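Local coordinates for protein DMSP lyase (PDB 5CU1) that belongs to the cupin superfamily of beta-barrel proteins and binds an iron(III) ion, at residues E25-H30 and D44-Q49; A60-D65 and P188-V193; A74-A79 and F148-E153. All coordinates share one frame; numbering follows the deposited sequence.

Interaction 1 (E25-H30 and D44-Q49); sequences EFQALH and DSLTPQ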
ATOM      1  N   GLU A  25      -7.217  11.845  -7.225  1.00 26.65           N
ATOM      2  CA  GLU A  25      -5.924  11.554  -7.665  1.00 28.65           C
ATOM      3  C   GLU A  25      -5.669  10.085  -8.050  1.00 29.03           C
ATOM      4  O   GLU A  25      -5.029   9.903  -8.948  1.00 25.65           O
ATOM      5  CB  GLU A  25      -4.854  12.080  -6.792  1.00 26.67           C
ATOM      6  CG  GLU A  25      -4.661  13.497  -6.636  1.00 23.64           C
ATOM      7  CD  GLU A  25      -4.258  14.234  -7.805  1.00 28.38           C
ATOM      8  OE1 GLU A  25      -3.902  13.823  -8.773  1.00 28.76           O
ATOM      9  OE2 GLU A  25      -4.455  15.327  -7.748  1.00 32.44           O
ATOM     10  N   PHE A  26      -6.312   9.158  -7.354  1.00 26.29           N
ATOM     11  CA  PHE A  26      -6.406   7.787  -7.675  1.00 24.16           C
ATOM     12  C   PHE A  26      -7.010   7.443  -9.056  1.00 24.71           C
ATOM     13  O   PHE A  26      -6.386   6.785  -9.736  1.00 21.50           O
ATOM     14  CB  PHE A  26      -6.797   6.881  -6.498  1.00 20.54           C
ATOM     15  CG  PHE A  26      -6.941   5.495  -6.870  1.00 25.36           C
ATOM     16  CD1 PHE A  26      -5.902   4.774  -7.159  1.00 22.50           C
ATOM     17  CD2 PHE A  26      -8.169   4.948  -7.079  1.00 26.32           C
ATOM     18  CE1 PHE A  26      -6.023   3.557  -7.666  1.00 24.51           C
ATOM     19  CE2 PHE A  26      -8.278   3.684  -7.563  1.00 25.09           C
ATOM     20  CZ  PHE A  26      -7.194   2.986  -7.826  1.00 23.88           C
ATOM     21  N   GLN A  27      -8.191   7.965  -9.316  1.00 25.41           N
ATOM     22  CA  GLN A  27      -9.026   7.793 -10.468  1.00 26.65           C
ATOM     23  C   GLN A  27      -8.351   8.209 -11.756  1.00 28.39           C
ATOM     24  O   GLN A  27      -8.454   7.578 -12.741  1.00 27.96           O
ATOM     25  CB  GLN A  27     -10.365   8.489 -10.216  1.00 24.35           C
ATOM     26  CG  GLN A  27     -11.257   7.714  -9.367  1.00 26.52           C
ATOM     27  CD  GLN A  27     -12.416   8.437  -8.890  1.00 37.39           C
ATOM     28  OE1 GLN A  27     -12.325   9.535  -8.672  1.00 36.56           O
ATOM     29  NE2 GLN A  27     -13.539   7.782  -8.752  1.00 35.81           N
ATOM     30  N   ALA A  28      -7.669   9.331 -11.669  1.00 26.73           N
ATOM     31  CA  ALA A  28      -6.838   9.867 -12.709  1.00 24.50           C
ATOM     32  C   ALA A  28      -5.642   9.202 -12.927  1.00 25.51           C
ATOM     33  O   ALA A  28      -5.360   9.116 -13.925  1.00 37.16           O
ATOM     34  CB  ALA A  28      -6.592  11.328 -12.546  1.00 21.82           C
ATOM     35  N   LEU A  29      -4.985   8.535 -12.053  1.00 27.73           N
ATOM     36  CA  LEU A  29      -3.784   7.746 -12.367  1.00 25.76           C
ATOM     37  C   LEU A  29      -3.962   6.440 -12.834  1.00 22.14           C
ATOM     38  O   LEU A  29      -3.223   5.982 -13.491  1.00 24.18           O
ATOM     39  CB  LEU A  29      -3.029   7.635 -11.065  1.00 26.11           C
ATOM     40  CG  LEU A  29      -1.893   6.724 -10.898  1.00 17.88           C
ATOM     41  CD1 LEU A  29      -0.767   7.304 -11.559  1.00 23.41           C
ATOM     42  CD2 LEU A  29      -1.689   6.529  -9.564  1.00 19.31           C
ATOM     43  N   HIS A  30      -5.044   5.917 -12.504  1.00 25.12           N
ATOM     44  CA  HIS A  30      -5.550   4.726 -12.891  1.00 25.44           C
ATOM     45  C   HIS A  30      -5.780   4.756 -14.344  1.00 29.52           C
ATOM     46  O   HIS A  30      -5.256   3.982 -15.005  1.00 32.65           O
ATOM     47  CB  HIS A  30      -6.789   4.472 -12.268  1.00 26.90           C
ATOM     48  CG  HIS A  30      -7.382   3.152 -12.578  1.00 29.66           C
ATOM     49  ND1 HIS A  30      -8.207   2.940 -13.602  1.00 31.44           N
ATOM     50  CD2 HIS A  30      -7.265   1.990 -11.973  1.00 28.85           C
ATOM     51  CE1 HIS A  30      -8.612   1.719 -13.574  1.00 33.07           C
ATOM     52  NE2 HIS A  30      -8.059   1.126 -12.593  1.00 30.09           N
ATOM     53  N   ASP A  44     -16.382   3.550 -10.671  1.00 44.73           N
ATOM     54  CA  ASP A  44     -16.722   4.952 -10.809  1.00 59.82           C
ATOM     55  C   ASP A  44     -17.894   5.808  -9.911  1.00 64.76           C
ATOM     56  O   ASP A  44     -18.263   6.964 -10.121  1.00 59.10           O
ATOM     57  CB  ASP A  44     -16.463   5.410 -12.251  1.00 60.54           C
ATOM     58  CG  ASP A  44     -15.586   6.727 -12.323  1.00 66.76           C
ATOM     59  OD1 ASP A  44     -14.407   6.676 -12.715  1.00 59.68           O
ATOM     60  OD2 ASP A  44     -16.122   7.770 -11.933  1.00 68.09           O
ATOM     61  N   SER A  45     -18.166   5.259  -8.760  1.00 63.59           N
ATOM     62  CA  SER A  45     -19.225   4.448  -8.403  1.00 58.63           C
ATOM     63  C   SER A  45     -18.852   3.749  -7.187  1.00 52.11           C
ATOM     64  O   SER A  45     -19.041   2.608  -7.087  1.00 55.04           O
ATOM     65  CB  SER A  45     -19.668   3.560  -9.558  1.00 60.41           C
ATOM     66  OG  SER A  45     -19.817   4.390 -10.621  1.00 56.60           O
ATOM     67  N   LEU A  46     -18.426   4.510  -6.210  1.00 49.90           N
ATOM     68  CA  LEU A  46     -18.066   3.910  -4.927  1.00 46.03           C
ATOM     69  C   LEU A  46     -18.912   4.471  -3.725  1.00 39.95           C
ATOM     70  O   LEU A  46     -18.961   5.588  -3.511  1.00 46.48           O
ATOM     71  CB  LEU A  46     -16.617   4.162  -4.759  1.00 40.35           C
ATOM     72  CG  LEU A  46     -15.771   3.711  -5.877  1.00 38.03           C
ATOM     73  CD1 LEU A  46     -14.886   4.837  -5.945  1.00 41.81           C
ATOM     74  CD2 LEU A  46     -14.913   2.584  -5.545  1.00 37.85           C
ATOM     75  N   THR A  47     -19.558   3.647  -3.005  1.00 38.58           N
ATOM     76  CA  THR A  47     -20.318   3.987  -1.834  1.00 37.83           C
ATOM     77  C   THR A  47     -19.564   4.485  -0.663  1.00 37.08           C
ATOM     78  O   THR A  47     -18.803   3.760  -0.130  1.00 36.27           O
ATOM     79  CB  THR A  47     -21.206   2.848  -1.483  1.00 36.96           C
ATOM     80  OG1 THR A  47     -22.098   2.705  -2.547  1.00 34.50           O
ATOM     81  CG2 THR A  47     -21.961   3.047  -0.205  1.00 37.49           C
ATOM     82  N   PRO A  48     -19.856   5.666  -0.109  1.00 35.45           N
ATOM     83  CA  PRO A  48     -19.077   6.224   1.005  1.00 34.76           C
ATOM     84  C   PRO A  48     -19.290   5.601   2.320  1.00 30.45           C
ATOM     85  O   PRO A  48     -20.335   5.132   2.365  1.00 37.76           O
ATOM     86  CB  PRO A  48     -19.403   7.715   0.961  1.00 35.64           C
ATOM     87  CG  PRO A  48     -19.710   7.965  -0.387  1.00 37.36           C
ATOM     88  CD  PRO A  48     -20.393   6.723  -0.940  1.00 34.89           C
ATOM     89  N   GLN A  49     -18.343   5.522   3.281  1.00 31.89           N
ATOM     90  CA  GLN A  49     -18.451   4.863   4.434  1.00 30.75           C
ATOM     91  C   GLN A  49     -17.627   5.572   5.348  1.00 31.98           C
ATOM     92  O   GLN A  49     -16.649   5.997   5.016  1.00 40.43           O
ATOM     93  CB  GLN A  49     -18.255   3.385   4.290  1.00 32.78           C
ATOM     94  CG  GLN A  49     -16.983   2.808   3.837  1.00 34.44           C
ATOM     95  CD  GLN A  49     -16.850   1.348   4.030  1.00 34.70           C
ATOM     96  OE1 GLN A  49     -17.770   0.710   4.006  1.00 35.13           O
ATOM     97  NE2 GLN A  49     -15.680   0.866   4.182  1.00 25.34           N
TER
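Asp44 reaches Gln27 with OD2, which stops 4.1 Å from Gln27 NE2. That gap is too long for a hydrogen bond, so the amide and carboxylate are merely neighbours. The two side chains cross obliquely, yet as modelled their flat ends lie almost parallel, with planes 5° apart; Asp44 is poorly ordered, which makes its exact place and tilt uncertain. Gln27 comes to the meeting point because CG stands anti to its carbonyl carbon (chi1 -78°) and the chain runs on extended, carrying the amide off the side of helix 17-32. Leu46 then points at the helix and brings the methyl CD1 to 4.3 Å from the same Gln27 NE2. One amide nitrogen therefore lies near a carboxylate and a methyl of residues two apart, with no bond to either. Beyond Leu46 the chain pairs weakly with strand 118-119, the backbone of Thr47 bonding to that of Ala119; Gln49 bonds through its backbone to Pro117, just before that strand, and through NE2 to Gly116 O. Gln27 and His30 also touch Leu42, while Phe26 packs on Leu194 of the sheet. Only 93 Å² is buried between the segments, all from Gln27, Asp44 and Leu46. This is a light surface contact, joining an N-terminal helix outside the barrel to the chain that leads into a small two-stranded antiparallel ribbon at the edge of the cupin fold.

Interaction 2 (A60-D65 and P188-V193); sequences ALMESD and PFMALV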
ATOM      1  N   ALA A  60       3.408   9.547  11.011  1.00 27.96           N
ATOM      2  CA  ALA A  60       4.473  10.460  11.287  1.00 27.44           C
ATOM      3  C   ALA A  60       5.656  10.306  10.451  1.00 26.11           C
ATOM      4  O   ALA A  60       6.046  11.198   9.919  1.00 28.34           O
ATOM      5  CB  ALA A  60       4.859  10.548  12.736  1.00 20.87           C
ATOM      6  N   LEU A  61       6.206   9.155  10.375  1.00 22.52           N
ATOM      7  CA  LEU A  61       7.209   8.807   9.431  1.00 19.99           C
ATOM      8  C   LEU A  61       6.975   9.157   7.967  1.00 20.89           C
ATOM      9  O   LEU A  61       7.751   9.650   7.423  1.00 28.40           O
ATOM     10  CB  LEU A  61       7.897   7.455   9.683  1.00 23.21           C
ATOM     11  CG  LEU A  61       8.373   6.909  11.032  1.00 20.88           C
ATOM     12  CD1 LEU A  61       8.550   5.439  11.118  1.00 16.44           C
ATOM     13  CD2 LEU A  61       9.573   7.628  11.390  1.00 16.19           C
ATOM     14  N   MET A  62       5.884   8.815   7.406  1.00 23.18           N
ATOM     15  CA  MET A  62       5.459   9.126   6.094  1.00 25.22           C
ATOM     16  C   MET A  62       5.327  10.556   5.831  1.00 25.22           C
ATOM     17  O   MET A  62       5.732  10.913   4.897  1.00 23.71           O
ATOM     18  CB  MET A  62       4.232   8.339   5.680  1.00 24.52           C
ATOM     19  CG  MET A  62       3.807   8.257   4.188  1.00 27.82           C
ATOM     20  SD  MET A  62       2.518   7.272   3.609  1.00 18.11           S
ATOM     21  CE  MET A  62       1.395   8.155   3.935  1.00 24.00           C
ATOM     22  N   GLU A  63       4.714  11.288   6.722  1.00 20.95           N
ATOM     23  CA  GLU A  63       4.634  12.662   6.640  1.00 27.01           C
ATOM     24  C   GLU A  63       5.928  13.521   6.717  1.00 30.43           C
ATOM     25  O   GLU A  63       6.122  14.383   6.030  1.00 30.98           O
ATOM     26  CB  GLU A  63       3.442  13.155   7.309  1.00 27.24           C
ATOM     27  CG  GLU A  63       3.283  13.067   8.759  1.00 38.29           C
ATOM     28  CD  GLU A  63       1.886  13.066   9.242  1.00 44.80           C
ATOM     29  OE1 GLU A  63       1.703  13.397  10.308  1.00 40.51           O
ATOM     30  OE2 GLU A  63       0.988  12.638   8.593  1.00 52.47           O
ATOM     31  N   SER A  64       6.775  13.084   7.538  1.00 24.04           N
ATOM     32  CA  SER A  64       8.054  13.482   7.685  1.00 25.07           C
ATOM     33  C   SER A  64       9.159  13.181   6.694  1.00 24.27           C
ATOM     34  O   SER A  64       9.917  13.927   6.602  1.00 25.18           O
ATOM     35  CB  SER A  64       8.495  13.032   9.044  1.00 25.32           C
ATOM     36  OG  SER A  64       9.359  13.941   9.451  1.00 39.18           O
ATOM     37  N   ASP A  65       9.209  12.024   6.091  1.00 25.34           N
ATOM     38  CA  ASP A  65      10.254  11.546   5.178  1.00 26.38           C
ATOM     39  C   ASP A  65      10.651  12.529   4.032  1.00 21.63           C
ATOM     40  O   ASP A  65       9.917  13.001   3.360  1.00 19.38           O
ATOM     41  CB  ASP A  65       9.853  10.208   4.701  1.00 21.66           C
ATOM     42  CG  ASP A  65      10.899   9.283   4.590  1.00 21.41           C
ATOM     43  OD1 ASP A  65      11.880   9.687   4.114  1.00 25.34           O
ATOM     44  OD2 ASP A  65      10.605   8.098   4.843  1.00 18.23           O
ATOM     45  N   PRO A 188      13.510   5.187   1.233  1.00 19.19           N
ATOM     46  CA  PRO A 188      12.119   4.784   1.500  1.00 22.35           C
ATOM     47  C   PRO A 188      11.353   4.552   0.210  1.00 21.42           C
ATOM     48  O   PRO A 188      11.897   4.807  -0.868  1.00 24.11           O
ATOM     49  CB  PRO A 188      11.541   5.984   2.248  1.00 22.46           C
ATOM     50  CG  PRO A 188      12.327   7.158   1.685  1.00 18.82           C
ATOM     51  CD  PRO A 188      13.732   6.619   1.508  1.00 19.52           C
ATOM     52  N   PHE A 189      10.124   4.049   0.314  1.00 22.27           N
ATOM     53  CA  PHE A 189       9.193   4.066  -0.819  1.00 19.82           C
ATOM     54  C   PHE A 189       7.767   4.240  -0.333  1.00 18.52           C
ATOM     55  O   PHE A 189       7.441   3.977   0.833  1.00 15.74           O
ATOM     56  CB  PHE A 189       9.300   2.795  -1.689  1.00 17.79           C
ATOM     57  CG  PHE A 189       8.544   1.604  -1.148  1.00 18.15           C
ATOM     58  CD1 PHE A 189       7.289   1.287  -1.620  1.00 17.87           C
ATOM     59  CD2 PHE A 189       9.098   0.799  -0.171  1.00 21.43           C
ATOM     60  CE1 PHE A 189       6.593   0.200  -1.118  1.00 17.91           C
ATOM     61  CE2 PHE A 189       8.410  -0.287   0.324  1.00 21.88           C
ATOM     62  CZ  PHE A 189       7.151  -0.582  -0.153  1.00 17.39           C
ATOM     63  N   MET A 190       6.930   4.716  -1.245  1.00 21.60           N
ATOM     64  CA  MET A 190       5.484   4.646  -1.104  1.00 17.48           C
ATOM     65  C   MET A 190       4.933   3.949  -2.334  1.00 18.80           C
ATOM     66  O   MET A 190       5.435   4.161  -3.445  1.00 19.29           O
ATOM     67  CB  MET A 190       4.879   6.037  -0.966  1.00 17.85           C
ATOM     68  CG  MET A 190       3.376   6.043  -1.014  1.00 15.67           C
ATOM     69  SD  MET A 190       2.682   7.686  -1.169  1.00 24.40           S
ATOM     70  CE  MET A 190       3.603   8.549   0.095  1.00 20.91           C
ATOM     71  N   ALA A 191       3.917   3.111  -2.148  1.00 21.61           N
ATOM     72  CA  ALA A 191       3.268   2.444  -3.278  1.00 17.74           C
ATOM     73  C   ALA A 191       1.769   2.487  -3.164  1.00 18.29           C
ATOM     74  O   ALA A 191       1.215   2.526  -2.071  1.00 21.42           O
ATOM     75  CB  ALA A 191       3.729   0.983  -3.396  1.00 17.08           C
ATOM     76  N   LEU A 192       1.122   2.485  -4.314  1.00 19.77           N
ATOM     77  CA  LEU A 192      -0.280   2.154  -4.420  1.00 15.85           C
ATOM     78  C   LEU A 192      -0.359   0.653  -4.575  1.00 18.80           C
ATOM     79  O   LEU A 192       0.408   0.077  -5.350  1.00 17.85           O
ATOM     80  CB  LEU A 192      -0.921   2.848  -5.618  1.00 16.53           C
ATOM     81  CG  LEU A 192      -2.314   2.359  -6.015  1.00 22.55           C
ATOM     82  CD1 LEU A 192      -3.357   2.818  -4.993  1.00 18.05           C
ATOM     83  CD2 LEU A 192      -2.679   2.815  -7.435  1.00 19.21           C
ATOM     84  N   VAL A 193      -1.259   0.029  -3.814  1.00 19.03           N
ATOM     85  CA  VAL A 193      -1.496  -1.404  -3.870  1.00 16.90           C
ATOM     86  C   VAL A 193      -2.961  -1.690  -4.187  1.00 20.38           C
ATOM     87  O   VAL A 193      -3.826  -1.280  -3.433  1.00 20.97           O
ATOM     88  CB  VAL A 193      -1.141  -2.076  -2.548  1.00 19.62           C
ATOM     89  CG1 VAL A 193      -1.153  -3.604  -2.701  1.00 18.18           C
ATOM     90  CG2 VAL A 193       0.194  -1.577  -2.060  1.00 17.66           C
TER
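Met62 and Met190 meet where helix 57-64 lies against strand 189-196, a central strand of one of the two antiparallel sheets of the cupin barrel. The apolar part of the contact is this sulfur-methyl pair: Met62 SD sits 3.9 Å from Met190 CE, and Met62 CG is 4.1 Å from the same methyl. Both side chains run extended to the sulfur and then bend at the last torsion (chi3 81° in Met62, -48° in Met190), and they cross at about a right angle, the Met190 methyl lying against the CG-SD part of Met62. Trp89 and Tyr129 also touch Met62, and Phe80, Val127 and the Arg77 side chain touch Met190.

The second kind of contact is polar against apolar. Asp65 is the first residue to leave helical geometry, although its N still bonds to Leu61 O at 3.1 Å, and its side chain is directed at Pro188, just before the strand begins. No hydrogen bond crosses between the segments; the carboxylate packs by van der Waals contact on the proline ring. Its two oxygens share the ring carbons between them, Asp65 OD2 lying 3.5 Å from Pro188 CB and Asp65 OD1 3.5 Å from Pro188 CG.

Interaction 3 (A74-A79 and F148-E153); sequences AAIRDA and FILAGE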
ATOM      1  N   ALA A  74       3.909  12.979  -7.687  1.00 21.42           N
ATOM      2  CA  ALA A  74       3.795  13.899  -6.589  1.00 22.61           C
ATOM      3  C   ALA A  74       2.519  14.244  -6.133  1.00 25.09           C
ATOM      4  O   ALA A  74       2.315  14.307  -5.028  1.00 27.22           O
ATOM      5  CB  ALA A  74       4.625  15.093  -6.765  1.00 19.61           C
ATOM      6  N   ALA A  75       1.530  14.345  -6.964  1.00 28.07           N
ATOM      7  CA  ALA A  75       0.184  14.667  -6.477  1.00 27.16           C
ATOM      8  C   ALA A  75      -0.479  13.734  -5.510  1.00 29.44           C
ATOM      9  O   ALA A  75      -0.993  14.113  -4.623  1.00 27.62           O
ATOM     10  CB  ALA A  75      -0.718  14.988  -7.604  1.00 23.11           C
ATOM     11  N   ILE A  76      -0.390  12.492  -5.877  1.00 29.83           N
ATOM     12  CA  ILE A  76      -0.982  11.378  -5.232  1.00 26.04           C
ATOM     13  C   ILE A  76      -0.293  11.012  -4.043  1.00 21.75           C
ATOM     14  O   ILE A  76      -0.876  10.783  -3.186  1.00 26.32           O
ATOM     15  CB  ILE A  76      -1.400  10.230  -6.218  1.00 20.86           C
ATOM     16  CG1 ILE A  76      -2.292   9.262  -5.556  1.00 16.08           C
ATOM     17  CG2 ILE A  76      -0.248   9.555  -6.789  1.00 19.82           C
ATOM     18  CD1 ILE A  76      -2.745   8.128  -6.316  1.00 21.71           C
ATOM     19  N   ARG A  77       0.966  11.006  -4.107  1.00 22.91           N
ATOM     20  CA  ARG A  77       1.792  10.994  -3.042  1.00 25.28           C
ATOM     21  C   ARG A  77       1.451  11.983  -1.926  1.00 29.82           C
ATOM     22  O   ARG A  77       1.372  11.594  -0.925  1.00 27.41           O
ATOM     23  CB  ARG A  77       3.133  11.104  -3.495  1.00 26.77           C
ATOM     24  CG  ARG A  77       4.188  11.040  -2.451  1.00 28.87           C
ATOM     25  CD  ARG A  77       4.782  12.319  -2.201  1.00 27.29           C
ATOM     26  NE  ARG A  77       5.917  12.678  -2.897  1.00 29.21           N
ATOM     27  CZ  ARG A  77       6.429  13.849  -3.155  1.00 25.43           C
ATOM     28  NH1 ARG A  77       6.092  14.972  -3.046  1.00 22.27           N
ATOM     29  NH2 ARG A  77       7.402  13.833  -3.672  1.00 31.31           N
ATOM     30  N   ASP A  78       1.333  13.243  -2.217  1.00 30.76           N
ATOM     31  CA  ASP A  78       0.959  14.320  -1.360  1.00 27.94           C
ATOM     32  C   ASP A  78      -0.396  14.169  -0.775  1.00 28.53           C
ATOM     33  O   ASP A  78      -0.571  14.270   0.306  1.00 27.16           O
ATOM     34  CB  ASP A  78       1.275  15.690  -1.917  1.00 28.81           C
ATOM     35  CG  ASP A  78       2.749  15.892  -2.293  1.00 29.51           C
ATOM     36  OD1 ASP A  78       3.607  15.431  -1.840  1.00 27.77           O
ATOM     37  OD2 ASP A  78       3.138  16.591  -3.056  1.00 31.32           O
ATOM     38  N   ALA A  79      -1.266  13.738  -1.592  1.00 29.82           N
ATOM     39  CA  ALA A  79      -2.522  13.282  -1.243  1.00 24.26           C
ATOM     40  C   ALA A  79      -2.642  12.100  -0.331  1.00 24.04           C
ATOM     41  O   ALA A  79      -3.180  12.245   0.549  1.00 26.75           O
ATOM     42  CB  ALA A  79      -3.368  13.279  -2.405  1.00 30.43           C
ATOM     43  N   PHE A 148       2.321  -0.806  -7.528  1.00 20.95           N
ATOM     44  CA  PHE A 148       2.725   0.388  -8.208  1.00 19.92           C
ATOM     45  C   PHE A 148       3.427   1.370  -7.321  1.00 20.91           C
ATOM     46  O   PHE A 148       2.885   1.908  -6.581  1.00 22.36           O
ATOM     47  CB  PHE A 148       1.584   0.945  -9.126  1.00 22.42           C
ATOM     48  CG  PHE A 148       1.966   2.020 -10.046  1.00 17.49           C
ATOM     49  CD1 PHE A 148       2.049   1.848 -11.418  1.00 24.88           C
ATOM     50  CD2 PHE A 148       2.173   3.213  -9.575  1.00 21.81           C
ATOM     51  CE1 PHE A 148       2.358   2.791 -12.210  1.00 18.73           C
ATOM     52  CE2 PHE A 148       2.531   4.198 -10.415  1.00 22.71           C
ATOM     53  CZ  PHE A 148       2.640   3.941 -11.727  1.00 23.31           C
ATOM     54  N   ILE A 149       4.615   1.585  -7.562  1.00 20.16           N
ATOM     55  CA  ILE A 149       5.477   2.441  -6.849  1.00 20.36           C
ATOM     56  C   ILE A 149       5.308   3.986  -7.205  1.00 22.60           C
ATOM     57  O   ILE A 149       5.489   4.405  -8.276  1.00 22.71           O
ATOM     58  CB  ILE A 149       6.949   1.955  -6.872  1.00 17.05           C
ATOM     59  CG1 ILE A 149       7.270   0.972  -5.863  1.00 16.93           C
ATOM     60  CG2 ILE A 149       7.891   2.948  -6.607  1.00 19.43           C
ATOM     61  CD1 ILE A 149       6.781  -0.362  -5.961  1.00 19.37           C
ATOM     62  N   LEU A 150       5.066   4.776  -6.214  1.00 18.36           N
ATOM     63  CA  LEU A 150       4.893   6.189  -6.311  1.00 20.03           C
ATOM     64  C   LEU A 150       6.106   7.070  -6.089  1.00 19.30           C
ATOM     65  O   LEU A 150       6.214   7.971  -6.712  1.00 21.60           O
ATOM     66  CB  LEU A 150       3.685   6.715  -5.485  1.00 20.30           C
ATOM     67  CG  LEU A 150       2.383   6.015  -5.365  1.00 20.43           C
ATOM     68  CD1 LEU A 150       1.495   6.159  -4.225  1.00 16.22           C
ATOM     69  CD2 LEU A 150       1.731   5.959  -6.670  1.00 18.26           C
ATOM     70  N   ALA A 151       7.020   6.638  -5.242  1.00 23.85           N
ATOM     71  CA  ALA A 151       8.040   7.287  -4.435  1.00 17.89           C
ATOM     72  C   ALA A 151       9.057   6.446  -3.802  1.00 16.12           C
ATOM     73  O   ALA A 151       8.828   5.495  -3.436  1.00 21.83           O
ATOM     74  CB  ALA A 151       7.460   8.264  -3.523  1.00 17.51           C
ATOM     75  N   GLY A 152      10.253   6.892  -3.867  1.00 21.07           N
ATOM     76  CA  GLY A 152      11.491   6.190  -3.702  1.00 21.47           C
ATOM     77  C   GLY A 152      11.761   5.025  -4.493  1.00 22.86           C
ATOM     78  O   GLY A 152      11.632   5.081  -5.538  1.00 18.45           O
ATOM     79  N   GLU A 153      12.047   3.991  -3.810  1.00 24.50           N
ATOM     80  CA  GLU A 153      12.644   2.817  -4.262  1.00 21.93           C
ATOM     81  C   GLU A 153      12.753   1.780  -3.247  1.00 21.72           C
ATOM     82  O   GLU A 153      12.914   2.074  -2.256  1.00 22.20           O
ATOM     83  CB  GLU A 153      13.997   3.130  -4.857  1.00 20.61           C
ATOM     84  CG  GLU A 153      14.649   2.018  -5.587  1.00 20.71           C
ATOM     85  CD  GLU A 153      15.961   2.334  -6.194  1.00 26.39           C
ATOM     86  OE1 GLU A 153      15.922   3.037  -7.146  1.00 29.55           O
ATOM     87  OE2 GLU A 153      16.945   1.934  -5.747  1.00 23.54           O
TER
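With CG anti to its carbonyl carbon (chi1 -39°), Leu150 swings its branch toward helix 74-83. Ile76 answers with CG1 anti to the backbone N, which puts the methyl CG2 in the crowded position between N and the carbonyl carbon and turns it to the strand. Ile76 CG2 and Leu150 CD2 come within 4.1 Å, the side chains crossing at about a right angle. One residue on, the contact is looser: Arg77 lends its aliphatic CG, 4.4 Å from Ala151 CB, and its charged end goes elsewhere. Arg77 NH1 makes a salt bridge to Asp78 OD1 at 2.8 Å, with a nearly straight N-H...O angle of 173°; the oxygen lies in the guanidinium plane and is met on its syn side, but with NH1 tilted 23° from the carboxylate plane. A second bond from NH1 to Asp78 OD2 is weak. Ala74 CB lies 4.0 Å above the guanidinium plane, offset toward the rim, and Arg77 NH2 gives a further weak bond to Leu68 O. Asp78 and Leu68 O thus hold the head group, while CG makes the contact with Ala151. No hydrogen bond links the two segments, and 153 Å² is buried between them. Leu150 and Ala151 both face Met190 as a classic beta bulge, and both start toward the helix, where the chain turns a corner at Ala151. Helix 74-83 thus packs on a five-stranded antiparallel sheet of the cupin barrel, at the bulged end of strand 144-150.

How the interactions relate
Interactions 2 and 3, with centres about 8 Å apart, bring consecutive helices onto adjacent antiparallel strands: Met190 O and Leu150 N lie 2.9 Å apart, as do Leu192 N and Phe148 O, both probable hydrogen bonds. Interaction 1 lies farther out, its centre about 17 Å from that of interaction 3 and 21 Å from that of interaction 2, but its helix reaches both. Phe26 CE1 packs 3.4 Å from Leu192 CD2, and Leu29 CD2 is 3.8 Å from Ile76 CD1. The iron(III) ion is held by His141, Glu145 and His180; Glu145 lies on strand 144-150, so the sheet that the helices cover supplies a metal ligand, and the Val193 side chain touches Glu145.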